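Side-chain contacts in uncharacterized protein (Mycobacterium tuberculosis, PDB 3KFW), which is of unknown function but, as a PaaX-family protein, is probably a transcriptional regulator that binds DNA through an N-terminal helix-turn-helix domain: residues A[169-172]-A[173-176]; A[179-182]-A[183-186]; A[188-191]-A[192-195]; A[220-223]-A[224-228]. All blocks are in the same frame, centred on the assembly; numbering follows the deposited sequence.

Interaction 1. Residues A[169-172]-A[173-176]; sequences HRLL and GDMA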
loop_
_atom_site.group_PDB
_atom_site.type_symbol
_atom_site.label_atom_id
_atom_site.label_comp_id
_atom_site.label_asym_id
_atom_site.label_seq_id
_atom_site.Cartn_x
_atom_site.Cartn_y
_atom_site.Cartn_z
ATOM N N HIS A 169 33.125 1.906 8.349
ATOM C CA HIS A 169 34.486 1.389 8.315
ATOM C C HIS A 169 35.239 1.877 7.086
ATOM O O HIS A 169 36.376 2.252 7.227
ATOM C CB HIS A 169 34.493 -0.164 8.443
ATOM C CG HIS A 169 34.146 -0.614 9.821
ATOM N ND1 HIS A 169 34.799 -0.127 10.948
ATOM C CD2 HIS A 169 33.203 -1.472 10.275
ATOM C CE1 HIS A 169 34.266 -0.664 12.031
ATOM N NE2 HIS A 169 33.291 -1.476 11.649
ATOM N N ARG A 170 34.630 1.895 5.902
ATOM C CA ARG A 170 35.364 2.399 4.727
ATOM C C ARG A 170 35.808 3.881 4.912
ATOM O O ARG A 170 36.913 4.245 4.513
ATOM C CB ARG A 170 34.542 2.269 3.453
ATOM C CG ARG A 170 35.223 1.414 2.344
ATOM C CD ARG A 170 34.205 0.951 1.235
ATOM N NE ARG A 170 33.244 2.030 0.913
ATOM C CZ ARG A 170 31.905 1.908 0.877
ATOM N NH1 ARG A 170 31.296 0.730 1.114
ATOM N NH2 ARG A 170 31.169 2.981 0.579
ATOM N N LEU A 171 34.944 4.708 5.521
ATOM C CA LEU A 171 35.259 6.094 5.866
ATOM C C LEU A 171 36.353 6.256 6.938
ATOM O O LEU A 171 37.137 7.201 6.851
ATOM C CB LEU A 171 33.990 6.831 6.303
ATOM C CG LEU A 171 32.989 7.101 5.185
ATOM C CD1 LEU A 171 31.671 7.523 5.756
ATOM C CD2 LEU A 171 33.484 8.104 4.168
ATOM N N LEU A 172 36.386 5.360 7.938
ATOM C CA LEU A 172 37.493 5.287 8.918
ATOM C C LEU A 172 38.839 5.004 8.199
ATOM O O LEU A 172 39.797 5.756 8.382
ATOM C CB LEU A 172 37.197 4.278 10.081
ATOM C CG LEU A 172 36.054 4.729 11.053
ATOM C CD1 LEU A 172 35.318 3.616 11.868
ATOM C CD2 LEU A 172 36.407 5.947 11.998
ATOM N N GLY A 173 38.883 3.946 7.365
ATOM C CA GLY A 173 40.006 3.670 6.428
ATOM C C GLY A 173 40.406 4.853 5.529
ATOM O O GLY A 173 41.606 5.107 5.324
ATOM N N ASP A 174 39.416 5.603 5.018
ATOM C CA ASP A 174 39.661 6.790 4.199
ATOM C C ASP A 174 40.398 7.894 4.992
ATOM O O ASP A 174 41.358 8.495 4.468
ATOM C CB ASP A 174 38.344 7.364 3.645
ATOM C CG ASP A 174 37.755 6.560 2.455
ATOM O OD1 ASP A 174 38.416 5.623 1.923
ATOM O OD2 ASP A 174 36.600 6.884 2.040
HETATM N N MSE A 175 39.932 8.174 6.224
HETATM C CA MSE A 175 40.624 9.074 7.150
HETATM C C MSE A 175 42.055 8.592 7.475
HETATM O O MSE A 175 43.028 9.323 7.247
HETATM C CB MSE A 175 39.810 9.284 8.433
HETATM C CG MSE A 175 40.301 10.465 9.370
HETATM SE SE MSE A 175 40.164 12.201 8.459
HETATM C CE MSE A 175 38.499 12.901 9.239
ATOM N N ALA A 176 42.198 7.361 7.963
ATOM C CA ALA A 176 43.540 6.804 8.229
ATOM C C ALA A 176 44.475 7.060 7.020
ATOM O O ALA A 176 45.619 7.454 7.187
ATOM C CB ALA A 176 43.442 5.315 8.554
#
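Leu-172 O receives the amide of Ala-176 N at 2.9 Å, a nearly straight bond (176° at the hydrogen) that arrives almost along the C=O axis. It is the last of four successive i to i+4 bonds in residues 169-176, following Gly-173 N to His-169 O, Asp-174 N to Arg-170 O and Met-175 N to Leu-171 O. The Asp-174 bond to Arg-170 O is bent to 144° at the hydrogen, and the side chain of Asp-174 leans over the same carbonyl. Its CG lies beside its own backbone N (chi1 -76°), which folds the carboxylate back along the helix until OD1 is 3.3 Å from Arg-170 O. Both atoms are acceptors, so no bond joins them, and their approach is probably mildly unfavourable. The other oxygen, OD2, comes to 4.0 Å from Leu-171 CD2, the two side chains crossing at a slant. Arg-170 does not close a salt bridge here: its NE stays 6.0 Å from Asp-174 OD2, so any attraction is likely to be weak. On another side of the helix, Met-175, a selenomethionine, rests its CB 3.5 Å from Leu-172 O. With CG anti to the backbone N and further bends at chi2 and chi3, its chain then leads away from this turn. The imidazole of His-169 is held by a hydrogen bond from NE2 to Asp-209 O. Within the three-helix packing, Leu-171, Leu-172 and Met-175 face helix 181-195, Leu-171 and Met-175 also reach helix 212-234, and Asp-174 remains on the exposed surface.

Interaction 2. Residues A[179-182]-A[183-186]; sequences TDMP and GRFV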
loop_
_atom_site.group_PDB
_atom_site.type_symbol
_atom_site.label_atom_id
_atom_site.label_comp_id
_atom_site.label_asym_id
_atom_site.label_seq_id
_atom_site.Cartn_x
_atom_site.Cartn_y
_atom_site.Cartn_z
ATOM N N THR A 179 45.895 12.243 3.570
ATOM C CA THR A 179 47.293 12.575 3.401
ATOM C C THR A 179 47.598 14.051 3.717
ATOM O O THR A 179 48.724 14.409 4.064
ATOM C CB THR A 179 47.702 12.225 1.944
ATOM O OG1 THR A 179 49.075 12.536 1.744
ATOM C CG2 THR A 179 46.877 13.024 0.936
ATOM N N ASP A 180 46.593 14.906 3.567
ATOM C CA ASP A 180 46.730 16.297 3.917
ATOM C C ASP A 180 45.412 16.805 4.477
ATOM O O ASP A 180 44.416 16.051 4.498
ATOM C CB ASP A 180 47.268 17.162 2.744
ATOM C CG ASP A 180 46.509 16.961 1.413
ATOM O OD1 ASP A 180 45.387 16.388 1.391
ATOM O OD2 ASP A 180 47.056 17.403 0.368
HETATM N N MSE A 181 45.416 18.065 4.929
HETATM C CA MSE A 181 44.233 18.711 5.519
HETATM C C MSE A 181 43.064 18.731 4.519
HETATM O O MSE A 181 41.941 18.368 4.878
HETATM C CB MSE A 181 44.565 20.114 6.085
HETATM C CG MSE A 181 43.774 20.496 7.369
HETATM SE SE MSE A 181 44.070 19.306 8.990
HETATM C CE MSE A 181 45.974 19.760 9.323
ATOM N N PRO A 182 43.329 19.119 3.252
ATOM C CA PRO A 182 42.293 19.021 2.221
ATOM C C PRO A 182 41.651 17.617 2.080
ATOM O O PRO A 182 40.420 17.527 1.990
ATOM C CB PRO A 182 43.048 19.398 0.940
ATOM C CG PRO A 182 44.173 20.235 1.407
ATOM C CD PRO A 182 44.576 19.689 2.718
ATOM N N GLY A 183 42.467 16.547 2.060
ATOM C CA GLY A 183 41.969 15.151 2.162
ATOM C C GLY A 183 41.167 14.809 3.428
ATOM O O GLY A 183 40.078 14.223 3.341
ATOM N N ARG A 184 41.688 15.181 4.604
ATOM C CA ARG A 184 40.953 15.011 5.883
ATOM C C ARG A 184 39.614 15.778 5.868
ATOM O O ARG A 184 38.575 15.294 6.331
ATOM C CB ARG A 184 41.812 15.432 7.092
ATOM C CG ARG A 184 42.749 14.337 7.638
ATOM C CD ARG A 184 43.502 14.780 8.936
ATOM N NE ARG A 184 42.842 14.446 10.237
ATOM C CZ ARG A 184 43.212 14.939 11.446
ATOM N NH1 ARG A 184 44.225 15.808 11.570
ATOM N NH2 ARG A 184 42.569 14.578 12.555
ATOM N N PHE A 185 39.640 16.979 5.320
ATOM C CA PHE A 185 38.438 17.779 5.243
ATOM C C PHE A 185 37.351 17.022 4.453
ATOM O O PHE A 185 36.239 16.827 4.955
ATOM C CB PHE A 185 38.751 19.144 4.616
ATOM C CG PHE A 185 37.543 19.930 4.290
ATOM C CD1 PHE A 185 37.156 20.988 5.098
ATOM C CD2 PHE A 185 36.767 19.605 3.180
ATOM C CE1 PHE A 185 36.020 21.732 4.812
ATOM C CE2 PHE A 185 35.619 20.320 2.883
ATOM C CZ PHE A 185 35.251 21.412 3.714
ATOM N N VAL A 186 37.670 16.583 3.233
ATOM C CA VAL A 186 36.690 15.858 2.402
ATOM C C VAL A 186 36.156 14.598 3.090
ATOM O O VAL A 186 34.955 14.301 3.024
ATOM C CB VAL A 186 37.265 15.502 0.993
ATOM C CG1 VAL A 186 36.295 14.618 0.218
ATOM C CG2 VAL A 186 37.629 16.786 0.223
#
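Asp-180 satisfies two backbone donors of residues 183-186, one with its side chain and one with its main chain. Asp-180 OD1 accepts from Gly-183 N at 3.0 Å, with 159° at the hydrogen; the donor comes to the anti side of the carboxylate, tilted 31° out of its plane. The torsion chi1 of 50° makes this possible, setting CG between the backbone N and the carbonyl carbon and turning the carboxylate back over the first turn. Asp-180 O then takes Arg-184 N at 2.9 Å, the first i to i+4 bond of the helix. Two more follow: Met-181 O receives Phe-185 N at 2.7 Å, and Pro-182 O receives Val-186 N at 3.2 Å. The carbonyl oxygen of Pro-182 also lies at the edge of the Phe-185 ring, near the ring plane, while CG2 of Val-186 packs 3.4 Å from Pro-182 O. The long side chains of Met-181, a selenomethionine, and Arg-184 meet loosely, SE standing 4.3 Å from NH1 and oblique to the guanidinium. Phe-185 is buried against Leu-3, helix 5-13 and Phe-222, and Thr-179, Asp-180 and Val-186 pack on Arg-46, Thr-39 and Thr-4 of the second subunit. The arrangement is an Asp N-cap: a carboxylate stands in for the missing preceding turn at the start of helix 181-195, with proline in the first turn, where its lack of an N-H costs nothing.

Interaction 3. Residues A[188-191]-A[192-195]; sequences AAAM and VRHL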
loop_
_atom_site.group_PDB
_atom_site.type_symbol
_atom_site.label_atom_id
_atom_site.label_comp_id
_atom_site.label_asym_id
_atom_site.label_seq_id
_atom_site.Cartn_x
_atom_site.Cartn_y
_atom_site.Cartn_z
ATOM N N ALA A 188 35.982 14.081 6.452
ATOM C CA ALA A 188 35.080 14.575 7.491
ATOM C C ALA A 188 33.671 14.963 7.001
ATOM O O ALA A 188 32.675 14.574 7.646
ATOM C CB ALA A 188 35.714 15.751 8.191
ATOM N N ALA A 189 33.571 15.760 5.924
ATOM C CA ALA A 189 32.268 16.050 5.314
ATOM C C ALA A 189 31.555 14.735 4.913
ATOM O O ALA A 189 30.336 14.630 5.050
ATOM C CB ALA A 189 32.380 17.031 4.103
ATOM N N ALA A 190 32.274 13.716 4.465
ATOM C CA ALA A 190 31.580 12.425 4.187
ATOM C C ALA A 190 31.008 11.810 5.461
ATOM O O ALA A 190 29.899 11.224 5.449
ATOM C CB ALA A 190 32.493 11.416 3.458
HETATM N N MSE A 191 31.766 11.930 6.554
HETATM C CA MSE A 191 31.404 11.311 7.826
HETATM C C MSE A 191 30.218 11.997 8.444
HETATM O O MSE A 191 29.390 11.346 9.089
HETATM C CB MSE A 191 32.555 11.368 8.827
HETATM C CG MSE A 191 33.557 10.252 8.671
HETATM SE SE MSE A 191 35.095 10.535 9.874
HETATM C CE MSE A 191 35.837 8.804 9.443
ATOM N N VAL A 192 30.166 13.316 8.289
ATOM C CA VAL A 192 29.047 14.072 8.765
ATOM C C VAL A 192 27.832 13.612 8.001
ATOM O O VAL A 192 26.801 13.374 8.623
ATOM C CB VAL A 192 29.253 15.600 8.634
ATOM C CG1 VAL A 192 27.919 16.366 8.734
ATOM C CG2 VAL A 192 30.169 16.058 9.713
ATOM N N ARG A 193 27.938 13.495 6.673
ATOM C CA ARG A 193 26.793 13.020 5.842
ATOM C C ARG A 193 26.385 11.593 6.215
ATOM O O ARG A 193 25.223 11.240 6.163
ATOM C CB ARG A 193 27.071 13.132 4.328
ATOM C CG ARG A 193 27.011 14.588 3.841
ATOM C CD ARG A 193 27.183 14.702 2.321
ATOM N NE ARG A 193 28.589 14.908 1.921
ATOM C CZ ARG A 193 29.353 13.966 1.357
ATOM N NH1 ARG A 193 28.840 12.763 1.129
ATOM N NH2 ARG A 193 30.624 14.236 1.021
ATOM N N HIS A 194 27.350 10.788 6.622
ATOM C CA HIS A 194 27.030 9.467 7.039
ATOM C C HIS A 194 26.331 9.427 8.413
ATOM O O HIS A 194 25.355 8.685 8.590
ATOM C CB HIS A 194 28.263 8.580 7.013
ATOM C CG HIS A 194 27.940 7.126 6.987
ATOM N ND1 HIS A 194 27.009 6.593 6.121
ATOM C CD2 HIS A 194 28.412 6.092 7.716
ATOM C CE1 HIS A 194 26.948 5.284 6.292
ATOM N NE2 HIS A 194 27.793 4.955 7.252
ATOM N N LEU A 195 26.805 10.192 9.372
ATOM C CA LEU A 195 26.125 10.242 10.671
ATOM C C LEU A 195 24.666 10.738 10.604
ATOM O O LEU A 195 23.810 10.298 11.393
ATOM C CB LEU A 195 26.924 11.073 11.656
ATOM C CG LEU A 195 28.294 10.456 11.961
ATOM C CD1 LEU A 195 29.268 11.456 12.573
ATOM C CD2 LEU A 195 28.142 9.237 12.859
#
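The final turns of helix 181-195 bring Arg-193 back over Ala-189 and Ala-190, while the residues on the inner side of the same turns enter the packing with helices 161-177 and 212-234. Arg-193 N gives the regular bond to Ala-189 O at 3.1 Å, and its side chain then passes over the same carbonyl. CG approaches Ala-189 O at 3.5 Å and NE at 3.6 Å; the bend at chi3 (-92°) turns the chain back, and with chi4 sets one guanidinium face toward the helix. That face looks onto Ala-189 O, 3.4 Å above the plane, and onto Ala-190 CA, both displaced toward the rim; NH2 reaches Ala-190 CB at 4.2 Å. No guanidinium N-H is hydrogen-bonded to this carbonyl. Val-192 places CG2 beside Ala-188 O at 3.6 Å, whereas Leu-195, which packs on Met-77 of helix 64-77, folds its CG to 3.2 Å from Met-191 O, the oxygen that also accepts Leu-195 N at 2.8 Å. Met-191, a selenomethionine extended beyond CG, runs out of this turn to Leu-172, Leu-215 and Ala-218. His-194 has its CG anti to the backbone N (chi1 -161°), which carries the ring away from segment 188-191. Chemically, the two sides differ: the packed side is mostly apolar, with His-194 adding a ring stack on Trp-164 and a hydrogen bond from NE2 to Trp-164 O, while on the outer one a cationic plane lies over an already bonded carbonyl, so the attraction there is probably electrostatic and dispersive, with little directional character in this contact.

Interaction 4. Residues A[220-223]-A[224-228]; sequences HDFA and TAMAK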
loop_
_atom_site.group_PDB
_atom_site.type_symbol
_atom_site.label_atom_id
_atom_site.label_comp_id
_atom_site.label_asym_id
_atom_site.label_seq_id
_atom_site.Cartn_x
_atom_site.Cartn_y
_atom_site.Cartn_z
ATOM N N HIS A 220 35.237 14.515 15.654
ATOM C CA HIS A 220 35.594 15.458 16.713
ATOM C C HIS A 220 37.099 15.704 16.779
ATOM O O HIS A 220 37.516 16.798 17.154
ATOM C CB HIS A 220 34.965 15.075 18.056
ATOM C CG HIS A 220 33.472 15.176 18.055
ATOM N ND1 HIS A 220 32.644 14.069 18.104
ATOM C CD2 HIS A 220 32.655 16.253 17.956
ATOM C CE1 HIS A 220 31.385 14.464 18.062
ATOM N NE2 HIS A 220 31.363 15.784 17.967
ATOM N N ASP A 221 37.907 14.722 16.344
ATOM C CA ASP A 221 39.377 14.932 16.198
ATOM C C ASP A 221 39.731 15.932 15.098
ATOM O O ASP A 221 40.620 16.787 15.257
ATOM C CB ASP A 221 40.138 13.619 15.972
ATOM C CG ASP A 221 40.277 12.814 17.247
ATOM O OD1 ASP A 221 40.022 13.387 18.322
ATOM O OD2 ASP A 221 40.615 11.607 17.202
ATOM N N PHE A 222 39.033 15.812 13.974
ATOM C CA PHE A 222 39.212 16.762 12.914
ATOM C C PHE A 222 38.731 18.171 13.328
ATOM O O PHE A 222 39.441 19.105 13.109
ATOM C CB PHE A 222 38.591 16.275 11.623
ATOM C CG PHE A 222 38.400 17.363 10.585
ATOM C CD1 PHE A 222 39.418 17.658 9.668
ATOM C CD2 PHE A 222 37.173 18.083 10.520
ATOM C CE1 PHE A 222 39.229 18.623 8.700
ATOM C CE2 PHE A 222 36.957 19.096 9.563
ATOM C CZ PHE A 222 37.994 19.366 8.642
ATOM N N ALA A 223 37.554 18.306 13.937
ATOM C CA ALA A 223 37.097 19.609 14.477
ATOM C C ALA A 223 38.103 20.234 15.477
ATOM O O ALA A 223 38.328 21.444 15.453
ATOM C CB ALA A 223 35.704 19.505 15.120
ATOM N N THR A 224 38.719 19.400 16.312
ATOM C CA THR A 224 39.738 19.834 17.256
ATOM C C THR A 224 41.004 20.339 16.554
ATOM O O THR A 224 41.500 21.423 16.902
ATOM C CB THR A 224 40.085 18.715 18.289
ATOM O OG1 THR A 224 38.879 18.255 18.882
ATOM C CG2 THR A 224 40.979 19.233 19.393
ATOM N N ALA A 225 41.526 19.577 15.589
ATOM C CA ALA A 225 42.701 20.020 14.802
ATOM C C ALA A 225 42.436 21.335 14.080
ATOM O O ALA A 225 43.333 22.184 13.971
ATOM C CB ALA A 225 43.146 18.946 13.797
HETATM N N MSE A 226 41.199 21.486 13.606
HETATM C CA MSE A 226 40.714 22.699 12.940
HETATM C C MSE A 226 40.757 23.919 13.881
HETATM O O MSE A 226 41.319 24.962 13.529
HETATM C CB MSE A 226 39.283 22.455 12.411
HETATM C CG MSE A 226 39.004 22.802 10.936
HETATM SE SE MSE A 226 40.378 22.262 9.606
HETATM C CE MSE A 226 41.087 24.033 9.300
ATOM N N ALA A 227 40.187 23.769 15.077
ATOM C CA ALA A 227 40.155 24.829 16.079
ATOM C C ALA A 227 41.534 25.165 16.605
ATOM O O ALA A 227 41.812 26.326 16.908
ATOM C CB ALA A 227 39.223 24.473 17.216
ATOM N N LYS A 228 42.400 24.161 16.688
ATOM C CA LYS A 228 43.776 24.383 17.146
ATOM C C LYS A 228 44.643 25.233 16.160
ATOM O O LYS A 228 45.431 26.084 16.587
ATOM C CB LYS A 228 44.432 23.043 17.483
ATOM C CG LYS A 228 45.835 23.166 18.037
ATOM C CD LYS A 228 46.416 21.781 18.311
ATOM C CE LYS A 228 47.928 21.842 18.599
ATOM N NZ LYS A 228 48.430 20.428 18.633
#
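The ring of Phe-222 has the selenium of Met-226, one turn on, set obliquely to it, 39° off the ring normal and 4.5 Å from the centroid. SE is 3.9 Å from both CE1 and CZ, so it approaches the far end of the ring. This is a Met-aromatic contact within helix 212-234, made here by selenomethionine. The two side chains lie side by side and point the same way: Phe-222 has CG anti to its backbone N, and the bend at chi2 of Met-226 (43°) brings the selenium beside the ring. The buried ring also packs on Phe-185 and Ala-188 of helix 181-195, where Ala-225 touches Arg-184. Beneath the pair, Met-226 N bonds to Phe-222 O at 3.0 Å, and Met-226 CB sits 3.3 Å from Ala-223 O, which accepts Ala-227 N. Ala-225 N to Asp-221 O continues the same i to i+4 pattern. Thr-224 adds a side-chain bond to its main-chain one: with OG1 beside the backbone N (chi1 -52°), the hydroxyl swings back to the preceding turn and donates to His-220 O. That oxygen thus holds two donors from one residue, Thr-224 N at 3.0 Å and Thr-224 OG1 at 2.6 Å from His-220 O, reaching it from opposite faces of the carbonyl plane.

In the fold
The four contacts follow one another along the chain on three successive helices: interaction 1 on helix 161-177, interactions 2 and 3 at the start and end of helix 181-195, and interaction 4 on helix 212-234. Their centres lie about 11 to 17 Å apart, all within the PaaX-like C-terminal domain. Helix 181-195 lies between the others in sequence and touches both: Met-191 CE comes to 3.3 Å from Leu-171 O, and Phe-222 CE1 to 3.6 Å from Phe-185 CA. Interactions 1 and 4 meet through Met-175 and Phe-222. The local turns thus present side chains, among them Leu-171, Met-191, Phe-185 and Phe-222, that pack the three helices together, with interaction 2 facing the second subunit.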